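Local atomic coordinates of glutathione synthetase-like effector 30 (Gpa-GSS30-apo) (PDB entry 5OET), a protein that is a glutathione synthetase-like effector of the plant-parasitic nematode Globodera pallida, related to the ATP-dependent ligase that joins gamma-glutamylcysteine to glycine. Residues M83-P88 and R460-P465; Y92-P97 and M452-H457; E123-A128 and K349-V354; P159-C164 and G483-G488; N242-I247 and R276-F281. All coordinates share one frame; numbering follows the deposited sequence.

Interaction 1. Residues M83-P88 and R460-P465; sequences MTQFLP and RPNMAP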
# COMPACT_ATOMS: atom_id res chain seq x y z
N MET A 83 -3.54 13.48 6.35
CA MET A 83 -3.08 12.77 5.13
C MET A 83 -2.18 11.62 5.50
O MET A 83 -2.07 11.26 6.66
CB MET A 83 -2.36 13.75 4.20
CG MET A 83 -3.14 15.04 3.97
SD MET A 83 -2.80 15.78 2.37
CE MET A 83 -3.48 17.42 2.60
N THR A 84 -1.54 11.01 4.51
CA THR A 84 -0.56 9.99 4.78
C THR A 84 0.81 10.34 4.22
O THR A 84 0.94 11.06 3.23
CB THR A 84 -0.99 8.61 4.25
OG1 THR A 84 -1.32 8.71 2.87
CG2 THR A 84 -2.16 8.08 5.02
N GLN A 85 1.82 9.79 4.90
CA GLN A 85 3.23 9.98 4.60
C GLN A 85 3.95 8.65 4.77
O GLN A 85 3.55 7.87 5.61
CB GLN A 85 3.85 11.03 5.55
CG GLN A 85 5.21 11.53 5.11
CD GLN A 85 5.20 12.08 3.69
OE1 GLN A 85 5.36 11.32 2.71
NE2 GLN A 85 5.01 13.40 3.57
N PHE A 86 5.00 8.41 3.98
CA PHE A 86 5.73 7.14 4.07
C PHE A 86 6.62 7.15 5.30
O PHE A 86 6.96 8.22 5.82
CB PHE A 86 6.52 6.77 2.78
CG PHE A 86 7.76 7.61 2.54
CD1 PHE A 86 7.67 8.83 1.84
CD2 PHE A 86 9.00 7.19 2.97
CE1 PHE A 86 8.79 9.61 1.63
CE2 PHE A 86 10.12 7.95 2.75
CZ PHE A 86 10.02 9.16 2.09
N LEU A 87 6.96 5.95 5.76
CA LEU A 87 7.75 5.78 6.97
C LEU A 87 9.24 5.83 6.62
O LEU A 87 9.66 5.18 5.67
CB LEU A 87 7.43 4.44 7.61
CG LEU A 87 5.99 4.25 8.13
CD1 LEU A 87 5.76 2.81 8.57
CD2 LEU A 87 5.67 5.21 9.26
N PRO A 88 10.04 6.58 7.38
CA PRO A 88 11.45 6.61 7.01
C PRO A 88 12.11 5.21 7.09
O PRO A 88 11.82 4.43 7.99
CB PRO A 88 12.06 7.58 8.03
CG PRO A 88 11.16 7.48 9.20
CD PRO A 88 9.79 7.37 8.59
N ARG A 460 14.06 9.83 3.77
CA ARG A 460 13.07 10.52 4.58
C ARG A 460 12.13 11.31 3.69
O ARG A 460 12.55 11.79 2.64
CB ARG A 460 13.73 11.47 5.54
CG ARG A 460 14.08 10.83 6.86
CD ARG A 460 14.94 11.76 7.72
NE ARG A 460 16.34 11.33 7.81
CZ ARG A 460 17.36 12.08 8.27
NH1 ARG A 460 17.17 13.34 8.70
NH2 ARG A 460 18.59 11.56 8.32
N PRO A 461 10.87 11.48 4.14
CA PRO A 461 9.87 12.37 3.54
C PRO A 461 10.32 13.81 3.30
O PRO A 461 10.83 14.45 4.21
CB PRO A 461 8.75 12.37 4.57
CG PRO A 461 8.86 11.05 5.25
CD PRO A 461 10.30 10.69 5.25
N ASN A 462 10.13 14.30 2.07
CA ASN A 462 10.38 15.71 1.69
C ASN A 462 11.80 16.24 1.96
O ASN A 462 11.98 17.44 2.18
CB ASN A 462 9.30 16.62 2.33
CG ASN A 462 7.89 16.24 1.89
OD1 ASN A 462 7.43 16.63 0.80
ND2 ASN A 462 7.20 15.45 2.72
N MET A 463 12.80 15.36 1.91
CA MET A 463 14.21 15.77 1.89
C MET A 463 15.04 14.84 1.05
O MET A 463 14.62 13.74 0.75
CB MET A 463 14.82 15.82 3.28
CG MET A 463 14.57 14.67 4.22
SD MET A 463 15.27 15.16 5.82
CE MET A 463 17.04 15.20 5.51
N ALA A 464 16.24 15.30 0.68
CA ALA A 464 17.20 14.47 -0.03
C ALA A 464 17.65 13.33 0.89
O ALA A 464 17.68 13.50 2.12
CB ALA A 464 18.40 15.29 -0.48
N PRO A 465 17.99 12.16 0.30
CA PRO A 465 18.43 11.05 1.12
C PRO A 465 19.85 11.29 1.65
O PRO A 465 20.67 11.90 0.98
CB PRO A 465 18.40 9.86 0.16
CG PRO A 465 18.67 10.48 -1.16
CD PRO A 465 18.03 11.83 -1.14
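Two torsions bring strand residues Q85 and F86 against P461. In F86 the CG atom sits between the backbone N and the carbonyl carbon (chi1 72°), which swings the phenyl ring to one flank of the proline. Q85 instead bends at its second torsion (chi2 55°), and its CG and CD come up against P461 CB, with Q85 CD 3.7 Å from that atom. F86 thus covers one face of the proline ring, and Q85 CG and CD close on its CB/CG edge. P461 CG lies over one face of the phenyl ring, 4.0 Å from the centroid and 16° off its normal, a CH-pi contact displaced toward the rim; F86 CZ meets P461 CD at 3.5 Å. The glutamine is steadied from its own strand, because Q85 OE1 accepts the N-H of F86 at 3.2 Å on an in-plane lone pair. No hydrogen bond joins the two segments. The amides of Q85 and N462 approach through their nitrogens, both donors, with their planes steeply inclined, and the polar partners come from the second subunit: M82 N of that chain bonds N462 OD1, and its M82 O takes a weak bond from Q85 NE2. P461 and N462 are the central residues of a type II turn from R460 to M463, so this turn at the dimer interface offers its proline to the strand. P88 CB extends the packing to R460 CG at 4.0 Å. F86 also touches K55 and L59 of helix 44-59, whose L48 and S51 receive P465, while strand 64-67 pairs with the strand carrying Q85.

Interaction 2. Residues Y92-P97 and M452-H457; sequences YPSPFP and MVIKNH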
# COMPACT_ATOMS: atom_id res chain seq x y z
N TYR A 92 18.82 0.12 1.84
CA TYR A 92 19.25 -1.24 1.68
C TYR A 92 19.27 -1.88 3.05
O TYR A 92 19.35 -1.19 4.07
CB TYR A 92 20.64 -1.30 1.04
CG TYR A 92 20.63 -0.99 -0.45
CD1 TYR A 92 20.10 -1.90 -1.35
CD2 TYR A 92 21.11 0.24 -0.94
CE1 TYR A 92 20.05 -1.62 -2.71
CE2 TYR A 92 21.07 0.53 -2.31
CZ TYR A 92 20.53 -0.40 -3.19
OH TYR A 92 20.48 -0.16 -4.55
N PRO A 93 19.18 -3.22 3.08
CA PRO A 93 19.18 -3.88 4.38
C PRO A 93 20.57 -3.79 5.00
O PRO A 93 21.56 -3.88 4.29
CB PRO A 93 18.77 -5.32 4.05
CG PRO A 93 19.00 -5.50 2.60
CD PRO A 93 19.04 -4.16 1.96
N SER A 94 20.62 -3.55 6.30
CA SER A 94 21.89 -3.39 7.01
C SER A 94 22.45 -4.77 7.31
O SER A 94 21.67 -5.68 7.60
CB SER A 94 21.70 -2.60 8.31
OG SER A 94 21.40 -1.23 8.05
N PRO A 95 23.78 -4.94 7.23
CA PRO A 95 24.35 -6.25 7.54
C PRO A 95 24.25 -6.60 9.03
O PRO A 95 24.31 -5.72 9.89
CB PRO A 95 25.81 -6.13 7.11
CG PRO A 95 26.08 -4.67 7.13
CD PRO A 95 24.81 -3.99 6.79
N PHE A 96 24.09 -7.88 9.32
CA PHE A 96 23.89 -8.37 10.68
C PHE A 96 24.43 -9.82 10.74
O PHE A 96 24.19 -10.61 9.81
CB PHE A 96 22.39 -8.29 11.08
CG PHE A 96 22.15 -8.31 12.58
CD1 PHE A 96 22.22 -7.15 13.33
CD2 PHE A 96 21.90 -9.51 13.24
CE1 PHE A 96 22.03 -7.17 14.70
CE2 PHE A 96 21.71 -9.55 14.62
CZ PHE A 96 21.77 -8.37 15.35
N PRO A 97 25.18 -10.16 11.81
CA PRO A 97 25.71 -11.52 11.92
C PRO A 97 24.65 -12.62 11.91
O PRO A 97 23.71 -12.53 12.66
CB PRO A 97 26.43 -11.49 13.26
CG PRO A 97 26.92 -10.09 13.36
CD PRO A 97 25.82 -9.25 12.77
N MET A 452 27.43 -2.19 17.49
CA MET A 452 27.90 -2.40 16.12
C MET A 452 27.45 -1.24 15.23
O MET A 452 26.28 -0.91 15.19
CB MET A 452 27.34 -3.72 15.58
CG MET A 452 27.81 -4.12 14.18
SD MET A 452 26.84 -5.42 13.43
CE MET A 452 25.31 -4.54 13.16
N VAL A 453 28.40 -0.65 14.53
CA VAL A 453 28.16 0.48 13.66
C VAL A 453 28.32 -0.02 12.23
O VAL A 453 29.32 -0.63 11.88
CB VAL A 453 29.14 1.63 13.96
CG1 VAL A 453 29.05 2.73 12.91
CG2 VAL A 453 28.85 2.21 15.34
N ILE A 454 27.32 0.25 11.41
CA ILE A 454 27.36 -0.11 9.99
C ILE A 454 27.01 1.14 9.18
O ILE A 454 26.60 2.16 9.73
CB ILE A 454 26.45 -1.33 9.67
CG1 ILE A 454 24.97 -1.04 9.96
CG2 ILE A 454 26.90 -2.56 10.44
CD1 ILE A 454 24.20 -0.41 8.82
N LYS A 455 27.21 1.04 7.87
CA LYS A 455 26.94 2.13 6.92
C LYS A 455 25.67 1.79 6.11
O LYS A 455 25.48 0.64 5.69
CB LYS A 455 28.12 2.30 5.97
CG LYS A 455 29.42 2.82 6.60
CD LYS A 455 29.61 4.33 6.41
CE LYS A 455 31.10 4.73 6.30
NZ LYS A 455 31.73 5.14 7.59
N ASN A 456 24.82 2.79 5.91
CA ASN A 456 23.62 2.63 5.11
C ASN A 456 23.16 4.01 4.65
O ASN A 456 23.75 5.04 5.03
CB ASN A 456 22.52 1.94 5.93
CG ASN A 456 21.65 1.01 5.10
OD1 ASN A 456 21.28 1.35 3.97
ND2 ASN A 456 21.32 -0.15 5.63
N HIS A 457 22.12 4.04 3.82
CA HIS A 457 21.53 5.28 3.36
C HIS A 457 20.12 5.43 3.92
O HIS A 457 19.36 4.47 3.97
CB HIS A 457 21.49 5.30 1.83
CG HIS A 457 22.73 4.78 1.20
ND1 HIS A 457 23.91 5.48 1.19
CD2 HIS A 457 22.98 3.60 0.58
CE1 HIS A 457 24.84 4.75 0.59
NE2 HIS A 457 24.31 3.60 0.23
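N456 ND2 donates twice across the contact, to Y92 O at 2.7 Å (N-H...O angle 152°) and to S94 OG, also at 2.7 Å. Both acceptors lie close to the plane of the amide, as two N-H bonds of one NH2 group require, although the donor stands well above the carbonyl plane of Y92. The other end of the amide turns back on its own chain: N456 OD1 takes the N-H of H457 at 2.8 Å on an in-plane lone pair, and Y92 N adds a weak, longer bond. With both ends engaged, the buried amide has little freedom to flip. S94 OG is in turn hydrogen-bonded to D520 OD2, and the imidazole ND1 of H457 to N468 N. Strand 94-96 and the start of strand 454-459 belong to the same curled mixed sheet and run roughly antiparallel, at 151°, yet the polar link between them is made through side chains, with no backbone-to-backbone bond between these segments; their own backbone partners are strand 517-524 for the first and strands 83-90 and 469-484 for the second. Apolar groups fill the interval. I454 CD1 rests against S94 CB, and its CG2 approaches P95 CG at 4.0 Å. Further along, M452 bends at its last torsion (chi3 69°), which brings CE beside P95 O at 3.6 Å and within 4.0 Å of F96 CD1, while the M452 and P97 side chains run past each other in opposite directions, SD meeting CD. Y92 and H457 meet at their ring edges, CD2 of the tyrosine lying 4.1 Å from CD2 of the histidine.

Interaction 3. Residues E123-A128 and K349-V354; sequences EFLKEA and KRMQQV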
# COMPACT_ATOMS: atom_id res chain seq x y z
N GLU A 123 1.99 -12.52 43.41
CA GLU A 123 2.83 -12.29 44.58
C GLU A 123 4.33 -12.13 44.22
O GLU A 123 5.00 -11.30 44.85
CB GLU A 123 2.53 -13.29 45.71
CG GLU A 123 1.68 -12.68 46.84
CD GLU A 123 2.49 -11.69 47.71
OE1 GLU A 123 2.22 -10.47 47.65
OE2 GLU A 123 3.43 -12.14 48.43
N PHE A 124 4.84 -12.83 43.21
CA PHE A 124 6.23 -12.65 42.78
C PHE A 124 6.47 -11.25 42.25
O PHE A 124 7.45 -10.59 42.63
CB PHE A 124 6.66 -13.68 41.73
CG PHE A 124 8.05 -13.43 41.21
CD1 PHE A 124 9.15 -13.64 42.02
CD2 PHE A 124 8.24 -12.94 39.92
CE1 PHE A 124 10.44 -13.39 41.56
CE2 PHE A 124 9.53 -12.69 39.45
CZ PHE A 124 10.63 -12.92 40.27
N LEU A 125 5.58 -10.81 41.36
CA LEU A 125 5.66 -9.48 40.76
C LEU A 125 5.62 -8.39 41.84
O LEU A 125 6.46 -7.51 41.84
CB LEU A 125 4.54 -9.26 39.74
CG LEU A 125 4.50 -10.12 38.47
CD1 LEU A 125 3.50 -9.57 37.47
CD2 LEU A 125 5.87 -10.19 37.83
N LYS A 126 4.65 -8.49 42.76
CA LYS A 126 4.56 -7.57 43.91
C LYS A 126 5.84 -7.57 44.72
O LYS A 126 6.33 -6.50 45.08
CB LYS A 126 3.36 -7.90 44.81
CG LYS A 126 2.03 -7.33 44.33
CD LYS A 126 0.85 -7.68 45.25
CE LYS A 126 0.73 -6.77 46.48
NZ LYS A 126 1.16 -7.40 47.77
N GLU A 127 6.40 -8.74 44.99
CA GLU A 127 7.65 -8.84 45.77
C GLU A 127 8.82 -8.15 45.07
O GLU A 127 9.67 -7.58 45.74
CB GLU A 127 8.00 -10.29 46.15
CG GLU A 127 8.60 -10.40 47.54
CD GLU A 127 10.10 -10.07 47.62
OE1 GLU A 127 10.80 -10.16 46.58
OE2 GLU A 127 10.58 -9.74 48.74
N ALA A 128 8.83 -8.15 43.74
CA ALA A 128 9.88 -7.48 42.96
C ALA A 128 9.79 -5.93 42.89
O ALA A 128 10.68 -5.32 42.29
CB ALA A 128 9.92 -8.07 41.56
N LYS A 349 10.87 -2.12 33.51
CA LYS A 349 12.31 -2.25 33.38
C LYS A 349 12.91 -2.68 34.71
O LYS A 349 13.98 -3.26 34.73
CB LYS A 349 12.93 -0.94 32.91
CG LYS A 349 14.04 -1.08 31.89
CD LYS A 349 14.04 0.15 30.99
CE LYS A 349 12.86 0.15 30.02
NZ LYS A 349 12.28 1.52 29.96
N ARG A 350 12.23 -2.37 35.81
CA ARG A 350 12.57 -2.92 37.12
C ARG A 350 12.64 -4.46 37.10
O ARG A 350 13.57 -5.06 37.59
CB ARG A 350 11.54 -2.44 38.15
CG ARG A 350 11.59 -3.08 39.53
CD ARG A 350 12.96 -2.99 40.15
NE ARG A 350 12.99 -3.65 41.45
CZ ARG A 350 14.09 -3.84 42.18
NH1 ARG A 350 15.27 -3.42 41.76
NH2 ARG A 350 14.01 -4.44 43.35
N MET A 351 11.63 -5.06 36.50
CA MET A 351 11.48 -6.50 36.44
C MET A 351 12.52 -7.13 35.55
O MET A 351 13.02 -8.20 35.82
CB MET A 351 10.09 -6.83 35.88
CG MET A 351 9.70 -8.30 35.94
SD MET A 351 9.38 -8.76 37.63
CE MET A 351 10.93 -9.51 38.15
N GLN A 352 12.81 -6.45 34.45
CA GLN A 352 13.82 -6.90 33.52
C GLN A 352 15.18 -6.91 34.21
O GLN A 352 15.96 -7.85 34.06
CB GLN A 352 13.82 -6.01 32.28
CG GLN A 352 12.53 -6.13 31.46
CD GLN A 352 12.44 -5.09 30.37
OE1 GLN A 352 13.33 -4.96 29.54
NE2 GLN A 352 11.34 -4.35 30.34
N GLN A 353 15.42 -5.87 34.99
CA GLN A 353 16.62 -5.77 35.81
C GLN A 353 16.61 -6.83 36.92
O GLN A 353 17.65 -7.41 37.21
CB GLN A 353 16.76 -4.36 36.39
CG GLN A 353 17.99 -4.11 37.26
CD GLN A 353 17.67 -4.04 38.74
OE1 GLN A 353 16.73 -3.37 39.16
NE2 GLN A 353 18.47 -4.73 39.55
N VAL A 354 15.45 -7.08 37.52
CA VAL A 354 15.33 -8.15 38.53
C VAL A 354 15.63 -9.54 37.95
O VAL A 354 16.19 -10.36 38.64
CB VAL A 354 13.96 -8.12 39.27
CG1 VAL A 354 13.74 -9.37 40.13
CG2 VAL A 354 13.85 -6.88 40.16
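The carboxy-terminal end of helix 122-127 docks on helix 349-354, and A128, just past the last turn of the first helix, supplies both a methyl group and a carbonyl to the joint. The methyl belongs to an apolar cluster built around M351. That side chain leaves its helix with CG anti to the backbone N (chi1 -172°) and then bends twice, which carries its end to the partner helix: CE lies 3.8 Å from A128 CB and 3.7 Å from F124 CE2, while SD is 3.8 Å from L125 CD2. The sulfur also makes a Met-aromatic contact with F124, 5.4 Å from the ring centroid and oblique to the ring rather than over its face. Beyond the methionine, F124 makes an edge-to-face contact with F364, and L125 packs on I342 and L345 of helix 342-345. The carbonyl has a different partner. R350 NE donates to A128 O at 3.0 Å, nearly along the C=O axis and almost in the guanidinium plane, with an N-H...O angle of 159°. V354, one turn further on, lays CG2 3.6 Å above the centre of the guanidinium and A128 CB approaches its other methyl branch, so the arginine is braced on one face, while NH1 makes a weak bond to Q353 OE1. A carbonyl at the carboxy end of a helix tends to carry partial negative charge, and the cationic group that meets it here would be expected to offset that charge at the margin of an otherwise apolar junction.

Interaction 4. Residues P159-C164 and G483-G488; sequences PVAMFC and GNMETG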
# COMPACT_ATOMS: atom_id res chain seq x y z
N PRO A 159 -9.54 -16.65 32.24
CA PRO A 159 -8.20 -17.26 32.42
C PRO A 159 -7.30 -17.22 31.20
O PRO A 159 -6.08 -17.18 31.35
CB PRO A 159 -8.52 -18.73 32.74
CG PRO A 159 -9.90 -18.71 33.28
CD PRO A 159 -10.61 -17.64 32.51
N VAL A 160 -7.89 -17.25 30.01
CA VAL A 160 -7.14 -17.29 28.75
C VAL A 160 -6.68 -15.89 28.37
O VAL A 160 -7.49 -14.99 28.16
CB VAL A 160 -7.94 -17.93 27.60
CG1 VAL A 160 -7.20 -17.82 26.27
CG2 VAL A 160 -8.23 -19.39 27.91
N ALA A 161 -5.36 -15.74 28.27
CA ALA A 161 -4.71 -14.52 27.84
C ALA A 161 -4.05 -14.78 26.52
O ALA A 161 -3.60 -15.89 26.25
CB ALA A 161 -3.66 -14.08 28.87
N MET A 162 -4.01 -13.75 25.69
CA MET A 162 -3.24 -13.71 24.46
C MET A 162 -2.06 -12.82 24.75
O MET A 162 -2.23 -11.72 25.26
CB MET A 162 -4.06 -13.11 23.34
CG MET A 162 -3.29 -12.81 22.08
SD MET A 162 -4.46 -12.42 20.79
CE MET A 162 -3.35 -11.56 19.66
N PHE A 163 -0.86 -13.28 24.44
CA PHE A 163 0.35 -12.61 24.90
C PHE A 163 1.35 -12.52 23.77
O PHE A 163 1.89 -13.54 23.35
CB PHE A 163 0.88 -13.38 26.11
CG PHE A 163 2.25 -12.99 26.54
CD1 PHE A 163 2.63 -11.65 26.60
CD2 PHE A 163 3.17 -13.96 26.91
CE1 PHE A 163 3.91 -11.29 27.00
CE2 PHE A 163 4.45 -13.63 27.31
CZ PHE A 163 4.82 -12.29 27.36
N CYS A 164 1.52 -11.32 23.24
CA CYS A 164 2.43 -11.04 22.12
C CYS A 164 3.55 -10.15 22.66
O CYS A 164 3.30 -9.20 23.40
CB CYS A 164 1.71 -10.36 20.94
SG CYS A 164 0.61 -11.39 19.89
N GLY A 483 -2.35 -18.63 26.24
CA GLY A 483 -2.12 -19.38 27.46
C GLY A 483 -3.17 -19.12 28.51
O GLY A 483 -3.85 -18.09 28.45
N ASN A 484 -3.28 -20.06 29.45
CA ASN A 484 -4.26 -19.99 30.53
C ASN A 484 -3.52 -19.61 31.79
O ASN A 484 -2.65 -20.34 32.22
CB ASN A 484 -4.94 -21.35 30.70
CG ASN A 484 -5.93 -21.37 31.84
OD1 ASN A 484 -5.61 -21.03 32.99
ND2 ASN A 484 -7.15 -21.78 31.54
N MET A 485 -3.90 -18.51 32.40
CA MET A 485 -3.15 -17.97 33.53
C MET A 485 -3.47 -18.57 34.89
O MET A 485 -2.81 -18.23 35.87
CB MET A 485 -3.37 -16.48 33.61
CG MET A 485 -2.95 -15.79 32.34
SD MET A 485 -2.84 -14.06 32.70
CE MET A 485 -4.59 -13.65 32.81
N GLU A 486 -4.48 -19.44 34.96
CA GLU A 486 -4.84 -20.11 36.22
C GLU A 486 -4.08 -21.41 36.37
O GLU A 486 -3.67 -21.75 37.47
CB GLU A 486 -6.36 -20.36 36.32
CG GLU A 486 -7.07 -19.39 37.25
CD GLU A 486 -8.53 -19.20 36.90
OE1 GLU A 486 -9.23 -20.23 36.72
OE2 GLU A 486 -8.97 -18.03 36.77
N THR A 487 -3.91 -22.12 35.27
CA THR A 487 -3.07 -23.33 35.20
C THR A 487 -1.61 -23.02 34.83
O THR A 487 -0.71 -23.72 35.27
CB THR A 487 -3.68 -24.34 34.20
OG1 THR A 487 -3.68 -23.79 32.88
CG2 THR A 487 -5.11 -24.66 34.59
N GLY A 488 -1.37 -21.98 34.03
CA GLY A 488 -0.04 -21.69 33.48
C GLY A 488 0.33 -22.56 32.27
O GLY A 488 1.49 -22.61 31.88
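A161 and G483 close the tight part of this contact with a pair of backbone bonds, A161 N to G483 O at 2.8 Å and G483 N to A161 O at 3.0 Å, the signature of an antiparallel hydrogen-bonded pair. V160 and N484 follow as the non-hydrogen-bonded pair, flanked by CA-H...O contacts, N484 CA to P159 O and V160 CA to G483 O. The P159 carbonyl oxygen also receives the N-H of M485 at 2.8 Å and 173°, where segment 483-488 leaves the sheet. M485 then lies along A161, its SD 3.9 Å from A161 CB, and both side chains also touch P340. The solvent side, towards E486, is held by side-chain packing without bonds across it. There P159 offers its ring to polar groups, CB resting 3.6 Å from N484 ND2 and CG beside the exposed carboxylate of E486. What orders this rim is internal to the turn: N484 OD1 accepts from E486 N at 2.8 Å and from T487 N, an Asx turn extended to an Asx motif, and G488, at positive phi, ends it. Deeper along the same two strands, C164 is joined to C480 by a disulfide. Helix 98-119 covers the face bearing A161 and F163, meeting F163 through L112, Y115 and F116 and M485 through F116, whereas M162 points into helix 225-240.

Interaction 5. Residues N242-I247 and R276-F281; sequences NAEAVI and RIKCRF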
# COMPACT_ATOMS: atom_id res chain seq x y z
N ASN A 242 -17.61 -18.62 20.62
CA ASN A 242 -18.91 -18.03 20.30
C ASN A 242 -18.88 -17.58 18.85
O ASN A 242 -18.18 -16.62 18.53
CB ASN A 242 -19.16 -16.84 21.22
CG ASN A 242 -20.56 -16.24 21.11
OD1 ASN A 242 -21.09 -15.99 20.02
ND2 ASN A 242 -21.15 -15.96 22.26
N ALA A 243 -19.62 -18.28 17.99
CA ALA A 243 -19.63 -18.00 16.54
C ALA A 243 -20.07 -16.60 16.18
O ALA A 243 -19.65 -16.10 15.15
CB ALA A 243 -20.51 -18.99 15.79
N GLU A 244 -20.93 -16.00 17.01
CA GLU A 244 -21.45 -14.66 16.75
C GLU A 244 -20.65 -13.52 17.41
O GLU A 244 -20.94 -12.34 17.14
CB GLU A 244 -22.96 -14.57 17.12
CG GLU A 244 -23.94 -15.04 16.03
CD GLU A 244 -23.81 -14.33 14.64
OE1 GLU A 244 -23.29 -13.18 14.51
OE2 GLU A 244 -24.23 -14.96 13.65
N ALA A 245 -19.63 -13.87 18.21
CA ALA A 245 -18.75 -12.89 18.84
C ALA A 245 -17.76 -12.20 17.90
O ALA A 245 -17.27 -12.80 16.94
CB ALA A 245 -17.97 -13.52 19.97
N VAL A 246 -17.44 -10.96 18.26
CA VAL A 246 -16.61 -10.07 17.46
C VAL A 246 -15.28 -9.86 18.14
O VAL A 246 -15.16 -10.04 19.34
CB VAL A 246 -17.22 -8.64 17.28
CG1 VAL A 246 -18.66 -8.73 16.77
CG2 VAL A 246 -17.16 -7.79 18.57
N ILE A 247 -14.32 -9.41 17.36
CA ILE A 247 -13.04 -9.00 17.88
C ILE A 247 -12.99 -7.46 17.90
O ILE A 247 -13.24 -6.81 16.88
CB ILE A 247 -11.92 -9.56 17.01
CG1 ILE A 247 -11.87 -11.08 17.16
CG2 ILE A 247 -10.59 -8.96 17.41
CD1 ILE A 247 -11.05 -11.75 16.08
N ARG A 276 -16.08 -15.09 7.53
CA ARG A 276 -15.87 -13.69 7.97
C ARG A 276 -16.01 -13.44 9.49
O ARG A 276 -17.13 -13.24 9.97
CB ARG A 276 -16.88 -12.78 7.23
CG ARG A 276 -16.63 -11.28 7.46
CD ARG A 276 -15.47 -10.74 6.62
NE ARG A 276 -14.13 -10.98 7.19
CZ ARG A 276 -13.57 -10.25 8.17
NH1 ARG A 276 -14.20 -9.21 8.72
NH2 ARG A 276 -12.35 -10.58 8.61
N ILE A 277 -14.90 -13.40 10.24
CA ILE A 277 -14.94 -12.89 11.62
C ILE A 277 -15.06 -11.37 11.62
O ILE A 277 -14.25 -10.69 11.02
CB ILE A 277 -13.72 -13.31 12.43
CG1 ILE A 277 -13.70 -14.83 12.58
CG2 ILE A 277 -13.72 -12.65 13.81
CD1 ILE A 277 -12.37 -15.36 13.05
N LYS A 278 -16.06 -10.84 12.31
CA LYS A 278 -16.25 -9.40 12.35
C LYS A 278 -15.24 -8.81 13.32
O LYS A 278 -15.07 -9.29 14.44
CB LYS A 278 -17.68 -9.02 12.72
CG LYS A 278 -18.73 -9.42 11.69
CD LYS A 278 -20.14 -9.49 12.30
CE LYS A 278 -20.37 -10.75 13.12
NZ LYS A 278 -21.60 -10.73 13.99
N CYS A 279 -14.56 -7.78 12.86
CA CYS A 279 -13.63 -7.02 13.64
C CYS A 279 -14.24 -5.64 13.74
O CYS A 279 -14.59 -5.06 12.72
CB CYS A 279 -12.28 -6.95 12.90
SG CYS A 279 -11.42 -8.55 12.76
N ARG A 280 -14.38 -5.10 14.94
CA ARG A 280 -15.05 -3.84 15.12
C ARG A 280 -14.08 -2.79 15.63
O ARG A 280 -13.48 -2.97 16.67
CB ARG A 280 -16.25 -4.02 16.05
CG ARG A 280 -17.25 -5.02 15.53
CD ARG A 280 -18.04 -4.50 14.32
NE ARG A 280 -19.46 -4.40 14.67
CZ ARG A 280 -20.14 -3.29 14.96
NH1 ARG A 280 -19.59 -2.08 14.90
NH2 ARG A 280 -21.41 -3.39 15.31
N PHE A 281 -13.90 -1.72 14.87
CA PHE A 281 -12.94 -0.66 15.19
C PHE A 281 -13.63 0.46 15.93
O PHE A 281 -14.48 1.13 15.36
CB PHE A 281 -12.27 -0.12 13.94
CG PHE A 281 -11.18 -0.99 13.46
CD1 PHE A 281 -11.46 -2.28 13.01
CD2 PHE A 281 -9.86 -0.57 13.50
CE1 PHE A 281 -10.45 -3.11 12.58
CE2 PHE A 281 -8.84 -1.39 13.07
CZ PHE A 281 -9.14 -2.67 12.61
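K278 NZ and E244 OE1 form a salt bridge of 3.0 Å, and two backbone bonds further on start a parallel strand pair. The strands, 246-251 and 279-283, are the two strands of a beta-alpha-beta unit whose crossover runs through helix 259-270. I247 straddles its neighbour in the way parallel strands do: its N-H goes to K278 O at 3.0 Å, and its carbonyl accepts R280 N at 2.8 Å, so that I247 is bridged with C279. Between these bonds C279 CA comes within 3.3 Å of I247 O as a CA-H...O contact. E244 sits on the type I turn from N242 to A245, before its strand, and the ion pair closes because K278 bends at its third torsion (chi3 -77°) and E244 at its second. Packing spreads to both sides of the sheet. V246 CB rests on R280 CG at 4.0 Å, the aliphatic base of an arginine whose NH1 continues to E49 of the second subunit in a salt bridge. On the other side, where W237 of helix 225-240 covers both isoleucines, I247 CD1 meets I277 CG2 at 3.6 Å.

Overall arrangement
Interactions 2 and 3 are the buried contacts, yet they are built differently: interaction 2 relies on a doubly donating amide, interaction 3 on a methionine cluster with one arginine bond. Interactions 1, 2 and 4 all reach the same curled sheet, and strands 454-459 and 469-484 are neighbours within it, although interactions 1 and 4 lie on opposite sides of the chain's centre, their centres about 40 Å apart. Only interaction 4 pairs its strands directly in that sheet; interaction 5 does so in the six-strand sheet, in parallel rather than antiparallel sense. Interactions 1, 4 and 5 are partly buried; 1 and 5 touch the second subunit, which bonds Q85 (weakly) and N462 in the first and R280 in the other.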